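Local coordinates for SusD-like carbohydrate binding protein BF1063 (Bacteroides fragilis NCTC 9343, PDB 3I4G), which probably binds carbohydrates at the bacterial outer membrane, as SusD-like proteins do in glycan uptake, at residues A[131-134]-A[135-138]; A[159-163]-A[164-168]; A[453-456]-A[457-461]. One frame throughout, in Å; residues are numbered along the deposited sequence.

Contact 1. Residues A[131-134]-A[135-138]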
loop_
_atom_site.group_PDB
_atom_site.type_symbol
_atom_site.label_atom_id
_atom_site.label_comp_id
_atom_site.label_asym_id
_atom_site.label_seq_id
_atom_site.Cartn_x
_atom_site.Cartn_y
_atom_site.Cartn_z
ATOM N N THR A 131 0.353 15.164 1.316
ATOM C CA THR A 131 0.041 13.753 1.201
ATOM C C THR A 131 -1.406 13.492 1.592
ATOM O O THR A 131 -2.051 12.652 0.993
ATOM C CB THR A 131 0.940 12.799 2.008
ATOM O OG1 THR A 131 0.800 13.024 3.416
ATOM C CG2 THR A 131 2.396 12.858 1.571
ATOM N N GLN A 132 -1.949 14.210 2.560
ATOM C CA GLN A 132 -3.337 13.965 2.952
ATOM C C GLN A 132 -4.280 14.339 1.838
ATOM O O GLN A 132 -5.216 13.598 1.564
ATOM C CB GLN A 132 -3.671 14.741 4.235
ATOM C CG GLN A 132 -2.721 14.464 5.392
ATOM C CD GLN A 132 -2.608 12.996 5.725
ATOM O OE1 GLN A 132 -3.465 12.443 6.409
ATOM N NE2 GLN A 132 -1.525 12.353 5.261
ATOM N N TYR A 133 -4.058 15.487 1.193
ATOM C CA TYR A 133 -4.887 15.884 0.068
ATOM C C TYR A 133 -4.708 14.913 -1.117
ATOM O O TYR A 133 -5.646 14.675 -1.838
ATOM C CB TYR A 133 -4.619 17.345 -0.326
ATOM C CG TYR A 133 -5.265 18.285 0.643
ATOM C CD1 TYR A 133 -6.639 18.374 0.707
ATOM C CD2 TYR A 133 -4.511 19.049 1.533
ATOM C CE1 TYR A 133 -7.252 19.203 1.611
ATOM C CE2 TYR A 133 -5.124 19.919 2.422
ATOM C CZ TYR A 133 -6.491 19.972 2.458
ATOM O OH TYR A 133 -7.184 20.819 3.369
ATOM N N PHE A 134 -3.509 14.359 -1.305
ATOM C CA PHE A 134 -3.261 13.384 -2.349
ATOM C C PHE A 134 -4.159 12.167 -2.173
ATOM O O PHE A 134 -4.804 11.729 -3.133
ATOM C CB PHE A 134 -1.761 12.985 -2.344
ATOM C CG PHE A 134 -1.474 11.735 -3.121
ATOM C CD1 PHE A 134 -1.280 11.764 -4.482
ATOM C CD2 PHE A 134 -1.443 10.511 -2.482
ATOM C CE1 PHE A 134 -1.076 10.625 -5.186
ATOM C CE2 PHE A 134 -1.224 9.349 -3.185
ATOM C CZ PHE A 134 -1.050 9.419 -4.544
ATOM N N TYR A 135 -4.214 11.632 -0.979
ATOM C CA TYR A 135 -5.083 10.490 -0.735
ATOM C C TYR A 135 -6.584 10.869 -0.744
ATOM O O TYR A 135 -7.391 10.162 -1.328
ATOM C CB TYR A 135 -4.697 9.783 0.563
ATOM C CG TYR A 135 -3.364 9.102 0.544
ATOM C CD1 TYR A 135 -3.183 7.938 -0.185
ATOM C CD2 TYR A 135 -2.297 9.572 1.279
ATOM C CE1 TYR A 135 -1.949 7.316 -0.214
ATOM C CE2 TYR A 135 -1.072 8.966 1.249
ATOM C CZ TYR A 135 -0.911 7.836 0.486
ATOM O OH TYR A 135 0.311 7.203 0.472
ATOM N N LEU A 136 -6.956 11.996 -0.144
ATOM C CA LEU A 136 -8.348 12.440 -0.258
ATOM C C LEU A 136 -8.783 12.578 -1.705
ATOM O O LEU A 136 -9.877 12.160 -2.097
ATOM C CB LEU A 136 -8.545 13.743 0.487
ATOM C CG LEU A 136 -8.456 13.711 2.008
ATOM C CD1 LEU A 136 -8.363 15.125 2.519
ATOM C CD2 LEU A 136 -9.645 12.981 2.595
ATOM N N ALA A 137 -7.952 13.222 -2.506
ATOM C CA ALA A 137 -8.214 13.430 -3.933
ATOM C C ALA A 137 -8.242 12.121 -4.725
ATOM O O ALA A 137 -8.917 12.054 -5.738
ATOM C CB ALA A 137 -7.140 14.371 -4.564
ATOM N N SER A 138 -7.515 11.101 -4.266
ATOM C CA SER A 138 -7.550 9.823 -4.939
ATOM C C SER A 138 -8.898 9.121 -4.804
ATOM O O SER A 138 -9.338 8.428 -5.735
ATOM C CB SER A 138 -6.460 8.906 -4.379
ATOM O OG SER A 138 -5.148 9.381 -4.670
#
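F134 holds its CG anti to the backbone N (chi1 165°), whereas Y135 turns its CG beside its own N and anti to its carbonyl carbon (chi1 -67°); these opposite choices bring the two consecutive rings together on one flank of the helix. They form a T-shaped pair, the edge of F134 directed at the face of Y135, with centroids 4.9 Å apart and planes at 78°. F134 CD2 sits above the middle of the Y135 ring, and F134 CE2 comes within 3.7 Å of Y135 CE1. One turn on, S138 folds back: its OG donates to F134 O over 2.8 Å, while the backbone bond from S138 N to that same carbonyl is weak. This places S138 OG over the centre of the F134 ring, 4.1 Å above its plane. Elsewhere the turn is regular, with Y135 N, L136 N and A137 N bonded to T131 O, Q132 O and Y133 O. On another flank L136 CD1 touches Y133 CD1 at 4.1 Å. Q132 curls so that NE2 gives a bond to T131 OG1, 3.0 Å long and in the plane of the amide; T131 OG1 is also bonded to L128 O. The turn lies near the end of helix 116-139, with all eight residues buried. Helix 86-109 packs on Y133 and L136, helix 163-180 on Y133 and A137, and helix 197-211 on F134, whose ring meets F203 edge-to-face. Y135 stacks on W47 and bonds through OH to W48 NE1, tying the helix to the loop before helix 50-54.

Contact 2. Residues A[159-163]-A[164-168]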
loop_
_atom_site.group_PDB
_atom_site.type_symbol
_atom_site.label_atom_id
_atom_site.label_comp_id
_atom_site.label_asym_id
_atom_site.label_seq_id
_atom_site.Cartn_x
_atom_site.Cartn_y
_atom_site.Cartn_z
ATOM N N THR A 159 -16.573 24.772 1.286
ATOM C CA THR A 159 -17.071 24.253 0.027
ATOM C C THR A 159 -16.063 23.259 -0.565
ATOM O O THR A 159 -14.897 23.239 -0.132
ATOM C CB THR A 159 -17.304 25.380 -0.981
ATOM O OG1 THR A 159 -16.086 26.110 -1.149
ATOM C CG2 THR A 159 -18.404 26.323 -0.482
ATOM N N LYS A 160 -16.507 22.434 -1.502
ATOM C CA LYS A 160 -15.623 21.491 -2.175
ATOM C C LYS A 160 -14.761 22.177 -3.238
ATOM O O LYS A 160 -15.203 23.143 -3.893
ATOM C CB LYS A 160 -16.404 20.399 -2.880
ATOM C CG LYS A 160 -17.256 19.514 -2.012
ATOM C CD LYS A 160 -17.994 18.514 -2.898
ATOM C CE LYS A 160 -18.941 17.583 -2.132
ATOM N NZ LYS A 160 -19.635 16.544 -2.938
ATOM N N THR A 161 -13.547 21.666 -3.416
ATOM C CA THR A 161 -12.655 22.042 -4.491
ATOM C C THR A 161 -12.585 20.804 -5.370
ATOM O O THR A 161 -12.611 19.683 -4.841
ATOM C CB THR A 161 -11.306 22.452 -3.952
ATOM O OG1 THR A 161 -11.467 23.713 -3.276
ATOM C CG2 THR A 161 -10.262 22.622 -5.080
ATOM N N SER A 162 -12.548 20.975 -6.689
ATOM C CA SER A 162 -12.492 19.833 -7.573
ATOM C C SER A 162 -11.206 19.030 -7.461
ATOM O O SER A 162 -10.157 19.532 -7.075
ATOM C CB SER A 162 -12.592 20.289 -9.017
ATOM O OG SER A 162 -11.434 21.004 -9.406
ATOM N N GLN A 163 -11.300 17.768 -7.843
ATOM C CA GLN A 163 -10.129 16.913 -7.859
ATOM C C GLN A 163 -9.018 17.540 -8.686
ATOM O O GLN A 163 -7.863 17.556 -8.270
ATOM C CB GLN A 163 -10.448 15.533 -8.445
ATOM C CG GLN A 163 -9.286 14.549 -8.255
ATOM C CD GLN A 163 -9.399 13.317 -9.112
ATOM O OE1 GLN A 163 -9.794 13.409 -10.265
ATOM N NE2 GLN A 163 -9.050 12.149 -8.569
ATOM N N ALA A 164 -9.361 18.086 -9.851
ATOM C CA ALA A 164 -8.316 18.656 -10.713
ATOM C C ALA A 164 -7.598 19.790 -10.018
ATOM O O ALA A 164 -6.366 19.888 -10.083
ATOM C CB ALA A 164 -8.904 19.113 -12.062
ATOM N N ASP A 165 -8.334 20.656 -9.327
ATOM C CA ASP A 165 -7.731 21.780 -8.617
ATOM C C ASP A 165 -6.906 21.321 -7.411
ATOM O O ASP A 165 -5.843 21.873 -7.136
ATOM C CB ASP A 165 -8.818 22.776 -8.206
ATOM C CG ASP A 165 -9.302 23.620 -9.362
ATOM O OD1 ASP A 165 -8.628 23.663 -10.424
ATOM O OD2 ASP A 165 -10.358 24.275 -9.191
ATOM N N ILE A 166 -7.370 20.287 -6.706
ATOM C CA ILE A 166 -6.588 19.755 -5.586
ATOM C C ILE A 166 -5.268 19.158 -6.099
ATOM O O ILE A 166 -4.198 19.383 -5.513
ATOM C CB ILE A 166 -7.356 18.713 -4.805
ATOM C CG1 ILE A 166 -8.591 19.342 -4.133
ATOM C CG2 ILE A 166 -6.471 18.072 -3.734
ATOM C CD1 ILE A 166 -9.565 18.351 -3.592
ATOM N N LEU A 167 -5.329 18.389 -7.188
ATOM C CA LEU A 167 -4.116 17.788 -7.714
ATOM C C LEU A 167 -3.122 18.862 -8.205
ATOM O O LEU A 167 -1.910 18.725 -8.001
ATOM C CB LEU A 167 -4.449 16.790 -8.809
ATOM C CG LEU A 167 -5.218 15.552 -8.334
ATOM C CD1 LEU A 167 -5.605 14.697 -9.541
ATOM C CD2 LEU A 167 -4.450 14.724 -7.259
ATOM N N LYS A 168 -3.606 19.933 -8.830
ATOM C CA LYS A 168 -2.718 21.020 -9.231
ATOM C C LYS A 168 -2.035 21.642 -8.012
ATOM O O LYS A 168 -0.853 22.002 -8.068
ATOM C CB LYS A 168 -3.484 22.111 -9.998
ATOM C CG LYS A 168 -3.912 21.705 -11.403
ATOM C CD LYS A 168 -4.700 22.837 -12.117
HETATM O O HOH W 1 -12.508 23.690 -7.671
#
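The backbone runs extended through T161 and S162 and turns helical at Q163, where I166 N bonds to S162 O and L167 N to Q163 O, both at 2.9 Å. This is a helix N-cap, with S162 as the capping residue of helix 163-180. Its OG lies in the crowded position between backbone N and carbonyl carbon (chi1 68°), from which it accepts the N-H of D165 at 3.1 Å and 160°. A backbone amide of the first turn, which has no earlier helical carbonyl to bond, is thereby satisfied. The D165 carboxylate lies near the same end, where the helix dipole would be expected to stabilise its negative charge. T161 lays its CG2 methyl, anti to its own N, against D165 CB at 3.4 Å, the two side chains crossing at about a right angle; the same methyl reaches I166 CG1 at 3.8 Å, which carries apolar packing from the capping loop into the first turn. Q163 is extended, and its CG touches L167 CD1 at 3.9 Å. Beyond that contact its NE2 bonds to A137 O of helix 116-139, while Q163 N bonds to N142 OD1. T161 is bonded through its backbone to V143, which fastens the loop ahead of the cap. I166 and L167 enter the protein interior against helix 116-139, with L167 also meeting helix 197-211, whereas A164 and D165 face outward. A water bridges the cap, accepting from S162 N at 2.9 Å and donating to D165 OD2 at 2.7 Å.

Contact 3. Residues A[453-456]-A[457-461]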
loop_
_atom_site.group_PDB
_atom_site.type_symbol
_atom_site.label_atom_id
_atom_site.label_comp_id
_atom_site.label_asym_id
_atom_site.label_seq_id
_atom_site.Cartn_x
_atom_site.Cartn_y
_atom_site.Cartn_z
ATOM N N ILE A 453 -0.886 -0.781 -2.439
ATOM C CA ILE A 453 -0.880 0.103 -3.601
ATOM C C ILE A 453 -1.814 -0.404 -4.704
ATOM O O ILE A 453 -2.199 0.352 -5.600
ATOM C CB ILE A 453 0.589 0.277 -4.092
ATOM C CG1 ILE A 453 1.440 0.838 -2.972
ATOM C CG2 ILE A 453 0.647 1.191 -5.323
ATOM C CD1 ILE A 453 2.930 0.756 -3.254
ATOM N N ARG A 454 -2.187 -1.678 -4.652
ATOM C CA ARG A 454 -2.965 -2.269 -5.749
ATOM C C ARG A 454 -4.309 -1.583 -5.955
ATOM O O ARG A 454 -4.703 -1.349 -7.094
ATOM C CB ARG A 454 -3.193 -3.747 -5.495
ATOM C CG ARG A 454 -3.918 -4.482 -6.639
ATOM C CD ARG A 454 -3.197 -4.502 -7.945
ATOM N NE ARG A 454 -3.967 -5.277 -8.922
ATOM C CZ ARG A 454 -3.706 -5.330 -10.200
ATOM N NH1 ARG A 454 -2.690 -4.648 -10.695
ATOM N NH2 ARG A 454 -4.449 -6.064 -10.997
ATOM N N TYR A 455 -5.030 -1.308 -4.872
ATOM C CA TYR A 455 -6.312 -0.630 -4.997
ATOM C C TYR A 455 -6.108 0.736 -5.628
ATOM O O TYR A 455 -6.864 1.097 -6.575
ATOM C CB TYR A 455 -6.985 -0.555 -3.630
ATOM C CG TYR A 455 -8.321 0.132 -3.597
ATOM C CD1 TYR A 455 -9.440 -0.401 -4.217
ATOM C CD2 TYR A 455 -8.468 1.311 -2.931
ATOM C CE1 TYR A 455 -10.652 0.260 -4.177
ATOM C CE2 TYR A 455 -9.667 1.954 -2.848
ATOM C CZ TYR A 455 -10.771 1.420 -3.463
ATOM O OH TYR A 455 -11.986 2.061 -3.383
ATOM N N TRP A 456 -5.142 1.507 -5.144
ATOM C CA TRP A 456 -4.866 2.812 -5.744
ATOM C C TRP A 456 -4.623 2.658 -7.245
ATOM O O TRP A 456 -5.109 3.445 -8.057
ATOM C CB TRP A 456 -3.666 3.437 -5.023
ATOM C CG TRP A 456 -3.397 4.822 -5.432
ATOM C CD1 TRP A 456 -4.104 5.923 -5.039
ATOM C CD2 TRP A 456 -2.381 5.279 -6.334
ATOM N NE1 TRP A 456 -3.607 7.052 -5.662
ATOM C CE2 TRP A 456 -2.547 6.687 -6.470
ATOM C CE3 TRP A 456 -1.344 4.651 -7.030
ATOM C CZ2 TRP A 456 -1.717 7.462 -7.285
ATOM C CZ3 TRP A 456 -0.514 5.436 -7.812
ATOM C CH2 TRP A 456 -0.709 6.820 -7.931
ATOM N N ASP A 457 -3.866 1.648 -7.652
ATOM C CA ASP A 457 -3.583 1.454 -9.070
ATOM C C ASP A 457 -4.814 1.069 -9.891
ATOM O O ASP A 457 -5.069 1.653 -10.946
ATOM C CB ASP A 457 -2.535 0.361 -9.269
ATOM C CG ASP A 457 -1.121 0.773 -8.911
ATOM O OD1 ASP A 457 -0.792 1.980 -8.892
ATOM O OD2 ASP A 457 -0.315 -0.176 -8.713
ATOM N N ILE A 458 -5.598 0.084 -9.435
ATOM C CA ILE A 458 -6.729 -0.366 -10.240
ATOM C C ILE A 458 -7.807 0.743 -10.320
ATOM O O ILE A 458 -8.498 0.878 -11.334
ATOM C CB ILE A 458 -7.309 -1.711 -9.809
ATOM C CG1 ILE A 458 -7.855 -1.645 -8.390
ATOM C CG2 ILE A 458 -6.236 -2.794 -9.926
ATOM C CD1 ILE A 458 -8.459 -3.006 -7.899
HETATM N N MSE A 459 -7.874 1.583 -9.310
HETATM C CA MSE A 459 -8.743 2.761 -9.356
HETATM C C MSE A 459 -8.277 3.788 -10.379
HETATM O O MSE A 459 -9.054 4.170 -11.258
HETATM C CB MSE A 459 -8.814 3.360 -7.954
HETATM C CG MSE A 459 -9.602 2.504 -6.920
HETATM SE SE MSE A 459 -11.502 2.603 -7.030
HETATM C CE MSE A 459 -11.686 4.217 -5.927
ATOM N N ARG A 460 -7.011 4.205 -10.317
ATOM C CA ARG A 460 -6.507 5.248 -11.250
ATOM C C ARG A 460 -6.500 4.732 -12.680
ATOM O O ARG A 460 -6.733 5.506 -13.637
ATOM C CB ARG A 460 -5.112 5.777 -10.874
ATOM C CG ARG A 460 -3.972 4.821 -11.103
ATOM C CD ARG A 460 -2.716 5.290 -10.446
ATOM N NE ARG A 460 -1.644 4.313 -10.573
ATOM C CZ ARG A 460 -0.797 4.222 -11.601
ATOM N NH1 ARG A 460 -0.881 5.015 -12.656
ATOM N NH2 ARG A 460 0.148 3.283 -11.564
ATOM N N TRP A 461 -6.227 3.445 -12.892
ATOM C CA TRP A 461 -6.232 2.872 -14.227
ATOM C C TRP A 461 -7.629 2.687 -14.800
ATOM O O TRP A 461 -7.801 2.436 -15.976
ATOM C CB TRP A 461 -5.532 1.504 -14.241
ATOM C CG TRP A 461 -4.056 1.543 -14.010
ATOM C CD1 TRP A 461 -3.188 2.537 -14.370
ATOM C CD2 TRP A 461 -3.256 0.486 -13.458
ATOM N NE1 TRP A 461 -1.909 2.165 -14.035
ATOM C CE2 TRP A 461 -1.922 0.914 -13.490
ATOM C CE3 TRP A 461 -3.542 -0.785 -12.951
ATOM C CZ2 TRP A 461 -0.878 0.141 -12.998
ATOM C CZ3 TRP A 461 -2.502 -1.560 -12.453
ATOM C CH2 TRP A 461 -1.190 -1.091 -12.492
HETATM O O HOH W 2 -0.634 -2.855 -9.398
#
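I453, just before the helix, gives its carbonyl to D457 N, and its CG2 lies 3.8 Å from D457 OD2. R454 passes its guanidinium over I458, whose CG2 methyl rests 3.5 Å above one face; a water in the guanidinium plane links R454 NH1 to D457 OD2, and NH1 also lies at the edge of the W461 ring, near its plane, 3.6 Å from W461 CZ3. Y455 presents a ring face to selenomethionine M459: M459 CG stands 3.8 Å from the Y455 ring centroid in a CH-pi contact, and M459 SE lies obliquely at 4.4 Å, a Met-aromatic contact. W456, its CG anti to the backbone N (chi1 -173°), lies beneath R460, whose CD sits 3.6 Å from the centroid of the six-membered ring. R460 then grips D457 OD1 side-on with NE (3.0 Å) and NH2 (3.1 Å), both from the same face of the carboxylate, in a salt bridge beside the indole. These charges have further partners: D457 OD2 pairs with R444, R460 NH2 with E396 and R454 NH2 with D61. The short helix 454-461 packs on helix 433-447 through R454, W456 and W461 and on helix 197-211 through W456 and R460, while Y455 packs on helix 72-78.

How the contacts relate
Contacts 1 and 3 are buried, whereas contact 2 opens helix 163-180 with A164 and D165 exposed. Contact 1 touches both others. Towards contact 2, the A137 methyl packs on I166 and L167; towards contact 3, S138 OG bonds to W456 NE1 and F134 CZ meets W456 CZ2 at 3.4 Å. Contacts 2 and 3 stay apart, with nearest atoms about 8 Å from each other, but L210 of helix 197-211 packs on side chains of all three. Chemistry follows place: paired aromatic rings in contact 1, a water-bridged helix cap in contact 2, and largely buried charges packed among aromatic rings in contact 3.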